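Local coordinates for D-ribitol-5-phosphate phosphatase (Bacteroides thetaiotaomicron, PDB 4JB3), which removes phosphate from D-ribitol-5-phosphate, D-ribitol-1-phosphate and 5-amino-6-(5-phospho-D-ribitylamino)uracil, as a hydrolase of the HAD-like superfamily, at residues Glu80-Leu85 against Gly90-Met95; Ile38-Ala43 against Asp54-Leu59; Phe135-Ala140 against Leu161-Gly166. One frame throughout, in Å; residues are numbered along the deposited sequence.

Contact 1: Glu80-Leu85 against Gly90-Met95; sequences EFRKQL and GRELTM
Arg82 leaves helix 78-89 with CG trans to the backbone N (chi1 178°), and a bend at chi3 (59°) turns the edge of its guanidinium to Leu93 O. Arg82 NH1 donates to Leu93 O at 3.0 Å. The donor lies in the carbonyl plane, while the oxygen sits 18° out of the guanidinium plane, near its edge. The same NH1 makes a long salt bridge of 3.6 Å to Glu92 OE2. A water closes this gap more firmly: it accepts from Arg82 NH2 and donates to Glu92 OE2. A second water bridges the backbones, donating to Arg82 O and accepting from Leu93 N. Arg82 NE is held from within its own helix by Asp79, so the guanidinium is gripped from both the helix and the loop.

The contact joins helix 78-89 to the loop that leads into helix 95-103, in the all-helical cap, which is inserted after the first core strand, as in C1-capped HAD phosphatases. Gly90, with positive phi, is the C-prime residue of a Schellman motif that ends helix 78-89. Thr94 then N-caps helix 95-103.

The apolar part of the contact lies deeper. Leu93 CD1 reaches Leu85 CD2 at 3.7 Å and Leu85 CG equally closely, the two side chains crossing at about a right angle. Both leucines also touch Thr98 of helix 95-103. Leu93 turns its other methyl to Arg91, with CD2 3.6 Å above the centre of the guanidinium face. Met95 approaches the aliphatic part of Arg82 crosswise, its SD 3.8 Å from Arg82 CD.

Contact 2: Ile38-Ala43 against Asp54-Leu59; sequences IDRDKA and DADTRL
Arg40 NH2 is shared between two backbone carbonyls, donating to Asp56 O at 3.0 Å and to Leu59 O at 2.9 Å. The contact joins the start of helix 40-50, N-capped by Asp39, to the short helix 55-58 that follows it in the helical cap. The bond to Asp56 O is the straighter (165°) and lies in the guanidinium plane. Leu59 O is met from above its carbonyl plane. Arg40 NH1 forms a salt bridge of 2.6 Å to Asp56 OD1, on the syn side but tilted from the carboxylate plane. The guanidinium therefore grips Asp56 end-on, one nitrogen to the carboxylate and one to the backbone. The Arg40 chain runs out extended and bends at chi3 (72°), which turns NH1 and NH2 to Asp56 and Leu59. A leucine in place of Arg40 would probably leave both carbonyls without this donor and Asp56 without its positive mate. In the buried part of the contact, Ala43 CB touches Leu59 CD1 at 3.9 Å, and Val44 and Phe47 of the same helix extend this apolar patch. On the outer side, one water donates to Asp41 OD1 at 2.9 Å and to Asp56 OD1 at 3.0 Å.

Contact 3: Phe135-Ala140 against Leu161-Gly166; sequences FVMSWA and LSYQLG
Apolar packing carries the contact between Met137 of helix 134-140 and Leu161 at the end of strand 158-161. Met137 CG lies 4.1 Å from Leu161 CD1, and Met137 SD lies 4.1 Å from Leu161 CD2. The two branches of the leucine thus receive successive atoms of one methionine, whose chain is bent at chi2 and chi3.

The second kind of contact is with an aromatic ring. Tyr163, in the short, weakly bonded helix 162-165, presents its edge, not a face, to Met137. Its CE2 is 3.9 Å from Met137 CG, which lies in the ring plane, and its OH is 3.7 Å from Met137 CB. A chi1 of 71° puts Tyr163 CG between its own backbone N and carbonyl carbon and aims the ring at helix 134-140.

These residues belong to the Rossmann-like core of the HAD fold. Helix 134-140 follows strand 125-130, and strand 158-161 is the neighbouring edge strand of the parallel sheet. Thr132 touches both Met137 and Leu161, while Phe31 of helix 31-35 packs on Met137.

The active site is close. The Leu161 side chain is about 8 Å from that of Asp30, the probable nucleophile, and the Met137 side chain about 7 Å from a bound glycerol.

How the contacts relate
From the N terminus, strand 26-29 leads into the helical cap. Contact 2 comes first and closes the loop from 38 to 59, which includes the whole of helix 40-50. Contact 1 follows and closes the short loop between helices 78-89 and 95-103. The chain then returns to the core through strand 125-130, and contact 3 closes the longer excursion from 135 to 166. The three loops lie in series; none nests or crosses. Contacts 1 and 3 touch at Phe135, which packs against Phe81 and Met95 and so joins the cap to the helix after strand 125-130. Contact 2 stands apart, its nearest atoms about 7 Å from those of contact 1.

Contact 1: Glu80-Leu85 against Gly90-Met95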
# COMPACT_ATOMS: atom_id res chain seq x y z
N GLU A 80 4.45 -21.28 -0.55
CA GLU A 80 3.78 -21.86 -1.71
C GLU A 80 4.00 -21.02 -2.96
O GLU A 80 4.22 -21.54 -4.05
CB GLU A 80 2.28 -22.03 -1.43
CG GLU A 80 1.95 -23.13 -0.43
CD GLU A 80 0.48 -23.20 -0.09
OE1 GLU A 80 -0.13 -22.14 0.17
OE2 GLU A 80 -0.07 -24.32 -0.07
N PHE A 81 3.94 -19.71 -2.79
CA PHE A 81 4.22 -18.81 -3.90
C PHE A 81 5.66 -18.98 -4.39
O PHE A 81 5.92 -19.05 -5.60
CB PHE A 81 3.96 -17.36 -3.49
CG PHE A 81 4.44 -16.35 -4.50
CD1 PHE A 81 3.62 -15.95 -5.55
CD2 PHE A 81 5.71 -15.80 -4.39
CE1 PHE A 81 4.07 -15.03 -6.49
CE2 PHE A 81 6.17 -14.88 -5.32
CZ PHE A 81 5.35 -14.50 -6.37
N ARG A 82 6.59 -19.04 -3.45
CA ARG A 82 8.00 -19.25 -3.76
C ARG A 82 8.19 -20.51 -4.61
O ARG A 82 8.90 -20.51 -5.62
CB ARG A 82 8.80 -19.39 -2.47
CG ARG A 82 10.28 -19.67 -2.68
CD ARG A 82 10.87 -20.35 -1.45
NE ARG A 82 10.19 -21.60 -1.14
CZ ARG A 82 10.44 -22.76 -1.75
NH1 ARG A 82 11.35 -22.82 -2.72
NH2 ARG A 82 9.77 -23.85 -1.41
N LYS A 83 7.54 -21.59 -4.19
CA LYS A 83 7.59 -22.85 -4.91
C LYS A 83 7.03 -22.71 -6.33
O LYS A 83 7.66 -23.12 -7.31
CB LYS A 83 6.83 -23.93 -4.12
CG LYS A 83 7.05 -25.35 -4.60
CD LYS A 83 6.09 -25.75 -5.68
CE LYS A 83 6.33 -27.19 -6.10
NZ LYS A 83 5.63 -27.52 -7.37
N GLN A 84 5.83 -22.14 -6.45
CA GLN A 84 5.21 -22.04 -7.77
C GLN A 84 5.92 -21.04 -8.70
O GLN A 84 5.99 -21.28 -9.91
CB GLN A 84 3.71 -21.76 -7.66
CG GLN A 84 2.96 -22.95 -7.04
CD GLN A 84 1.46 -22.78 -7.01
OE1 GLN A 84 0.87 -22.15 -7.89
NE2 GLN A 84 0.82 -23.35 -6.00
N LEU A 85 6.45 -19.95 -8.14
CA LEU A 85 7.26 -19.03 -8.91
C LEU A 85 8.52 -19.73 -9.42
O LEU A 85 8.90 -19.59 -10.58
CB LEU A 85 7.62 -17.80 -8.08
CG LEU A 85 8.52 -16.76 -8.75
CD1 LEU A 85 7.82 -16.16 -9.95
CD2 LEU A 85 8.90 -15.67 -7.75
N GLY A 90 11.90 -22.27 -13.56
CA GLY A 90 12.69 -23.44 -13.85
C GLY A 90 13.81 -23.66 -12.85
O GLY A 90 14.77 -24.38 -13.16
N ARG A 91 13.71 -23.05 -11.67
CA ARG A 91 14.68 -23.32 -10.61
C ARG A 91 14.14 -23.03 -9.21
O ARG A 91 13.24 -22.23 -9.04
CB ARG A 91 16.01 -22.60 -10.87
CG ARG A 91 16.03 -21.12 -10.52
CD ARG A 91 17.48 -20.70 -10.25
NE ARG A 91 17.61 -19.28 -9.96
CZ ARG A 91 17.66 -18.76 -8.73
NH1 ARG A 91 17.59 -19.53 -7.66
NH2 ARG A 91 17.79 -17.44 -8.59
N GLU A 92 14.73 -23.71 -8.23
CA GLU A 92 14.33 -23.55 -6.84
C GLU A 92 14.82 -22.22 -6.30
O GLU A 92 16.02 -21.91 -6.36
CB GLU A 92 14.93 -24.68 -6.00
CG GLU A 92 14.58 -24.63 -4.53
CD GLU A 92 13.51 -25.64 -4.17
OE1 GLU A 92 12.88 -26.20 -5.10
OE2 GLU A 92 13.30 -25.88 -2.96
N LEU A 93 13.89 -21.43 -5.77
CA LEU A 93 14.23 -20.12 -5.25
C LEU A 93 14.31 -20.17 -3.74
O LEU A 93 13.61 -20.96 -3.10
CB LEU A 93 13.16 -19.12 -5.66
CG LEU A 93 12.87 -18.99 -7.15
CD1 LEU A 93 11.68 -18.07 -7.35
CD2 LEU A 93 14.10 -18.44 -7.89
N THR A 94 15.16 -19.33 -3.15
CA THR A 94 15.13 -19.14 -1.71
C THR A 94 14.12 -18.07 -1.35
O THR A 94 13.73 -17.25 -2.19
CB THR A 94 16.49 -18.71 -1.14
OG1 THR A 94 16.81 -17.39 -1.62
CG2 THR A 94 17.59 -19.71 -1.52
N MET A 95 13.72 -18.05 -0.08
CA MET A 95 12.81 -17.00 0.36
C MET A 95 13.45 -15.63 0.21
O MET A 95 12.77 -14.67 -0.15
CB MET A 95 12.39 -17.24 1.81
CG MET A 95 11.43 -18.40 1.98
SD MET A 95 9.81 -17.96 1.29
CE MET A 95 9.07 -17.16 2.70
O HOH W 1 11.14 -22.26 -5.83
O HOH W 2 10.72 -26.24 -2.29

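Contact 2: Ile38-Ala43 against Asp54-Leu59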
# COMPACT_ATOMS: atom_id res chain seq x y z
N ILE A 38 6.07 3.20 -6.21
CA ILE A 38 6.16 1.95 -6.98
C ILE A 38 6.91 2.21 -8.28
O ILE A 38 6.67 3.22 -8.94
CB ILE A 38 4.75 1.42 -7.36
CG1 ILE A 38 3.96 1.04 -6.12
CG2 ILE A 38 4.85 0.23 -8.32
CD1 ILE A 38 4.69 0.12 -5.22
N ASP A 39 7.82 1.32 -8.66
CA ASP A 39 8.44 1.36 -9.97
C ASP A 39 8.26 -0.02 -10.60
O ASP A 39 9.03 -0.95 -10.33
CB ASP A 39 9.93 1.70 -9.85
CG ASP A 39 10.59 1.94 -11.21
OD1 ASP A 39 10.13 1.39 -12.23
OD2 ASP A 39 11.58 2.70 -11.26
N ARG A 40 7.25 -0.15 -11.45
CA ARG A 40 6.93 -1.44 -12.05
C ARG A 40 8.06 -1.95 -12.93
O ARG A 40 8.30 -3.15 -12.98
CB ARG A 40 5.64 -1.36 -12.88
CG ARG A 40 4.99 -2.73 -13.14
CD ARG A 40 3.93 -2.67 -14.24
NE ARG A 40 4.53 -2.50 -15.56
CZ ARG A 40 4.75 -3.49 -16.42
NH1 ARG A 40 5.31 -3.22 -17.59
NH2 ARG A 40 4.41 -4.73 -16.13
N ASP A 41 8.75 -1.05 -13.62
CA ASP A 41 9.85 -1.46 -14.48
C ASP A 41 10.99 -2.06 -13.66
O ASP A 41 11.64 -3.03 -14.09
CB ASP A 41 10.36 -0.29 -15.32
CG ASP A 41 9.47 0.01 -16.51
OD1 ASP A 41 8.53 -0.78 -16.77
OD2 ASP A 41 9.70 1.03 -17.19
N LYS A 42 11.22 -1.51 -12.47
CA LYS A 42 12.25 -2.04 -11.59
C LYS A 42 11.82 -3.42 -11.06
O LYS A 42 12.65 -4.33 -10.92
CB LYS A 42 12.54 -1.07 -10.44
CG LYS A 42 13.75 -1.46 -9.61
CD LYS A 42 14.40 -0.25 -8.94
CE LYS A 42 13.62 0.19 -7.71
NZ LYS A 42 13.55 -0.88 -6.68
N ALA A 43 10.53 -3.57 -10.78
CA ALA A 43 9.98 -4.87 -10.36
C ALA A 43 10.15 -5.91 -11.46
O ALA A 43 10.56 -7.05 -11.20
CB ALA A 43 8.52 -4.73 -9.99
N ASP A 54 9.21 -13.51 -18.66
CA ASP A 54 8.03 -12.82 -19.18
C ASP A 54 7.36 -11.94 -18.12
O ASP A 54 6.17 -11.65 -18.22
CB ASP A 54 7.03 -13.80 -19.78
CG ASP A 54 6.54 -14.85 -18.80
OD1 ASP A 54 7.00 -14.86 -17.63
OD2 ASP A 54 5.71 -15.68 -19.20
N ALA A 55 8.14 -11.52 -17.12
CA ALA A 55 7.61 -10.71 -16.03
C ALA A 55 6.88 -9.45 -16.49
O ALA A 55 5.93 -9.01 -15.83
CB ALA A 55 8.72 -10.33 -15.07
N ASP A 56 7.29 -8.86 -17.61
CA ASP A 56 6.69 -7.62 -18.08
C ASP A 56 5.20 -7.78 -18.36
O ASP A 56 4.43 -6.81 -18.24
CB ASP A 56 7.40 -7.13 -19.34
CG ASP A 56 6.90 -5.78 -19.78
OD1 ASP A 56 6.87 -4.86 -18.94
OD2 ASP A 56 6.53 -5.63 -20.96
N THR A 57 4.80 -8.98 -18.76
CA THR A 57 3.41 -9.30 -19.06
C THR A 57 2.63 -9.71 -17.80
O THR A 57 1.41 -9.59 -17.74
CB THR A 57 3.31 -10.40 -20.16
OG1 THR A 57 3.92 -9.92 -21.36
CG2 THR A 57 1.87 -10.75 -20.45
N ARG A 58 3.35 -10.16 -16.78
CA ARG A 58 2.73 -10.67 -15.55
C ARG A 58 2.44 -9.60 -14.49
O ARG A 58 1.35 -9.58 -13.90
CB ARG A 58 3.57 -11.80 -14.95
CG ARG A 58 3.62 -13.05 -15.81
CD ARG A 58 4.43 -14.17 -15.17
NE ARG A 58 4.66 -15.25 -16.12
CZ ARG A 58 3.89 -16.33 -16.23
NH1 ARG A 58 2.83 -16.49 -15.44
NH2 ARG A 58 4.18 -17.26 -17.14
N LEU A 59 3.39 -8.71 -14.25
CA LEU A 59 3.30 -7.80 -13.11
C LEU A 59 2.41 -6.58 -13.37
O LEU A 59 2.40 -6.02 -14.46
CB LEU A 59 4.70 -7.34 -12.70
CG LEU A 59 5.67 -8.46 -12.33
CD1 LEU A 59 6.99 -7.84 -11.88
CD2 LEU A 59 5.09 -9.34 -11.24
O HOH W 3 9.27 -3.33 -18.00

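Contact 3: Phe135-Ala140 against Leu161-Gly166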
# COMPACT_ATOMS: atom_id res chain seq x y z
N PHE A 135 6.07 -10.93 1.97
CA PHE A 135 7.45 -10.55 1.65
C PHE A 135 7.64 -9.06 1.87
O PHE A 135 8.60 -8.63 2.53
CB PHE A 135 7.79 -10.89 0.20
CG PHE A 135 7.76 -12.36 -0.11
CD1 PHE A 135 8.85 -13.18 0.20
CD2 PHE A 135 6.66 -12.92 -0.73
CE1 PHE A 135 8.82 -14.54 -0.08
CE2 PHE A 135 6.62 -14.29 -1.03
CZ PHE A 135 7.71 -15.10 -0.69
N VAL A 136 6.74 -8.27 1.31
CA VAL A 136 6.82 -6.83 1.44
C VAL A 136 6.64 -6.39 2.89
O VAL A 136 7.39 -5.54 3.39
CB VAL A 136 5.79 -6.14 0.53
CG1 VAL A 136 5.79 -4.61 0.73
CG2 VAL A 136 6.07 -6.50 -0.94
N MET A 137 5.67 -6.98 3.57
CA MET A 137 5.39 -6.60 4.95
C MET A 137 6.48 -7.01 5.95
O MET A 137 6.64 -6.37 6.99
CB MET A 137 4.01 -7.08 5.38
CG MET A 137 2.86 -6.32 4.70
SD MET A 137 2.83 -4.55 5.06
CE MET A 137 3.45 -3.89 3.52
N SER A 138 7.25 -8.05 5.65
CA SER A 138 8.35 -8.40 6.54
C SER A 138 9.38 -7.27 6.61
O SER A 138 10.04 -7.10 7.63
CB SER A 138 9.00 -9.72 6.12
OG SER A 138 9.74 -9.58 4.93
N TRP A 139 9.49 -6.50 5.53
CA TRP A 139 10.30 -5.29 5.50
C TRP A 139 9.56 -4.09 6.10
O TRP A 139 10.06 -3.44 7.03
CB TRP A 139 10.72 -4.97 4.06
CG TRP A 139 11.09 -3.53 3.83
CD1 TRP A 139 12.15 -2.86 4.37
CD2 TRP A 139 10.40 -2.59 2.99
NE1 TRP A 139 12.15 -1.55 3.92
CE2 TRP A 139 11.09 -1.36 3.08
CE3 TRP A 139 9.27 -2.67 2.18
CZ2 TRP A 139 10.68 -0.22 2.38
CZ3 TRP A 139 8.86 -1.54 1.48
CH2 TRP A 139 9.57 -0.33 1.59
N ALA A 140 8.36 -3.79 5.60
CA ALA A 140 7.68 -2.57 6.01
C ALA A 140 7.31 -2.57 7.49
O ALA A 140 7.41 -1.55 8.17
CB ALA A 140 6.44 -2.35 5.15
N LEU A 161 -4.64 -5.60 5.49
CA LEU A 161 -3.74 -6.17 4.48
C LEU A 161 -4.48 -7.22 3.68
O LEU A 161 -5.05 -8.16 4.25
CB LEU A 161 -2.53 -6.80 5.19
CG LEU A 161 -1.79 -5.88 6.17
CD1 LEU A 161 -0.64 -6.63 6.85
CD2 LEU A 161 -1.27 -4.66 5.43
N SER A 162 -4.45 -7.09 2.36
CA SER A 162 -5.18 -8.00 1.48
C SER A 162 -4.95 -9.48 1.79
O SER A 162 -5.89 -10.26 1.81
CB SER A 162 -4.82 -7.71 0.02
OG SER A 162 -3.44 -7.92 -0.20
N TYR A 163 -3.69 -9.86 2.01
CA TYR A 163 -3.36 -11.28 2.15
C TYR A 163 -3.90 -11.89 3.44
O TYR A 163 -4.01 -13.12 3.55
CB TYR A 163 -1.86 -11.52 1.98
CG TYR A 163 -0.98 -11.04 3.11
CD1 TYR A 163 -0.66 -11.87 4.18
CD2 TYR A 163 -0.44 -9.75 3.10
CE1 TYR A 163 0.17 -11.43 5.21
CE2 TYR A 163 0.40 -9.31 4.11
CZ TYR A 163 0.69 -10.16 5.16
OH TYR A 163 1.52 -9.73 6.18
N GLN A 164 -4.26 -11.05 4.40
CA GLN A 164 -4.84 -11.54 5.64
C GLN A 164 -6.36 -11.54 5.58
O GLN A 164 -7.02 -12.14 6.42
CB GLN A 164 -4.38 -10.69 6.81
CG GLN A 164 -2.90 -10.81 7.07
CD GLN A 164 -2.51 -10.13 8.36
OE1 GLN A 164 -3.02 -9.07 8.69
NE2 GLN A 164 -1.60 -10.75 9.10
N LEU A 165 -6.91 -10.88 4.56
CA LEU A 165 -8.36 -10.69 4.46
C LEU A 165 -9.03 -11.49 3.35
O LEU A 165 -10.26 -11.60 3.33
CB LEU A 165 -8.69 -9.20 4.33
CG LEU A 165 -8.18 -8.35 5.49
CD1 LEU A 165 -8.51 -6.88 5.23
CD2 LEU A 165 -8.82 -8.83 6.78
N GLY A 166 -8.24 -12.04 2.43
CA GLY A 166 -8.78 -12.94 1.42
C GLY A 166 -9.28 -12.28 0.14
O GLY A 166 -9.88 -12.95 -0.70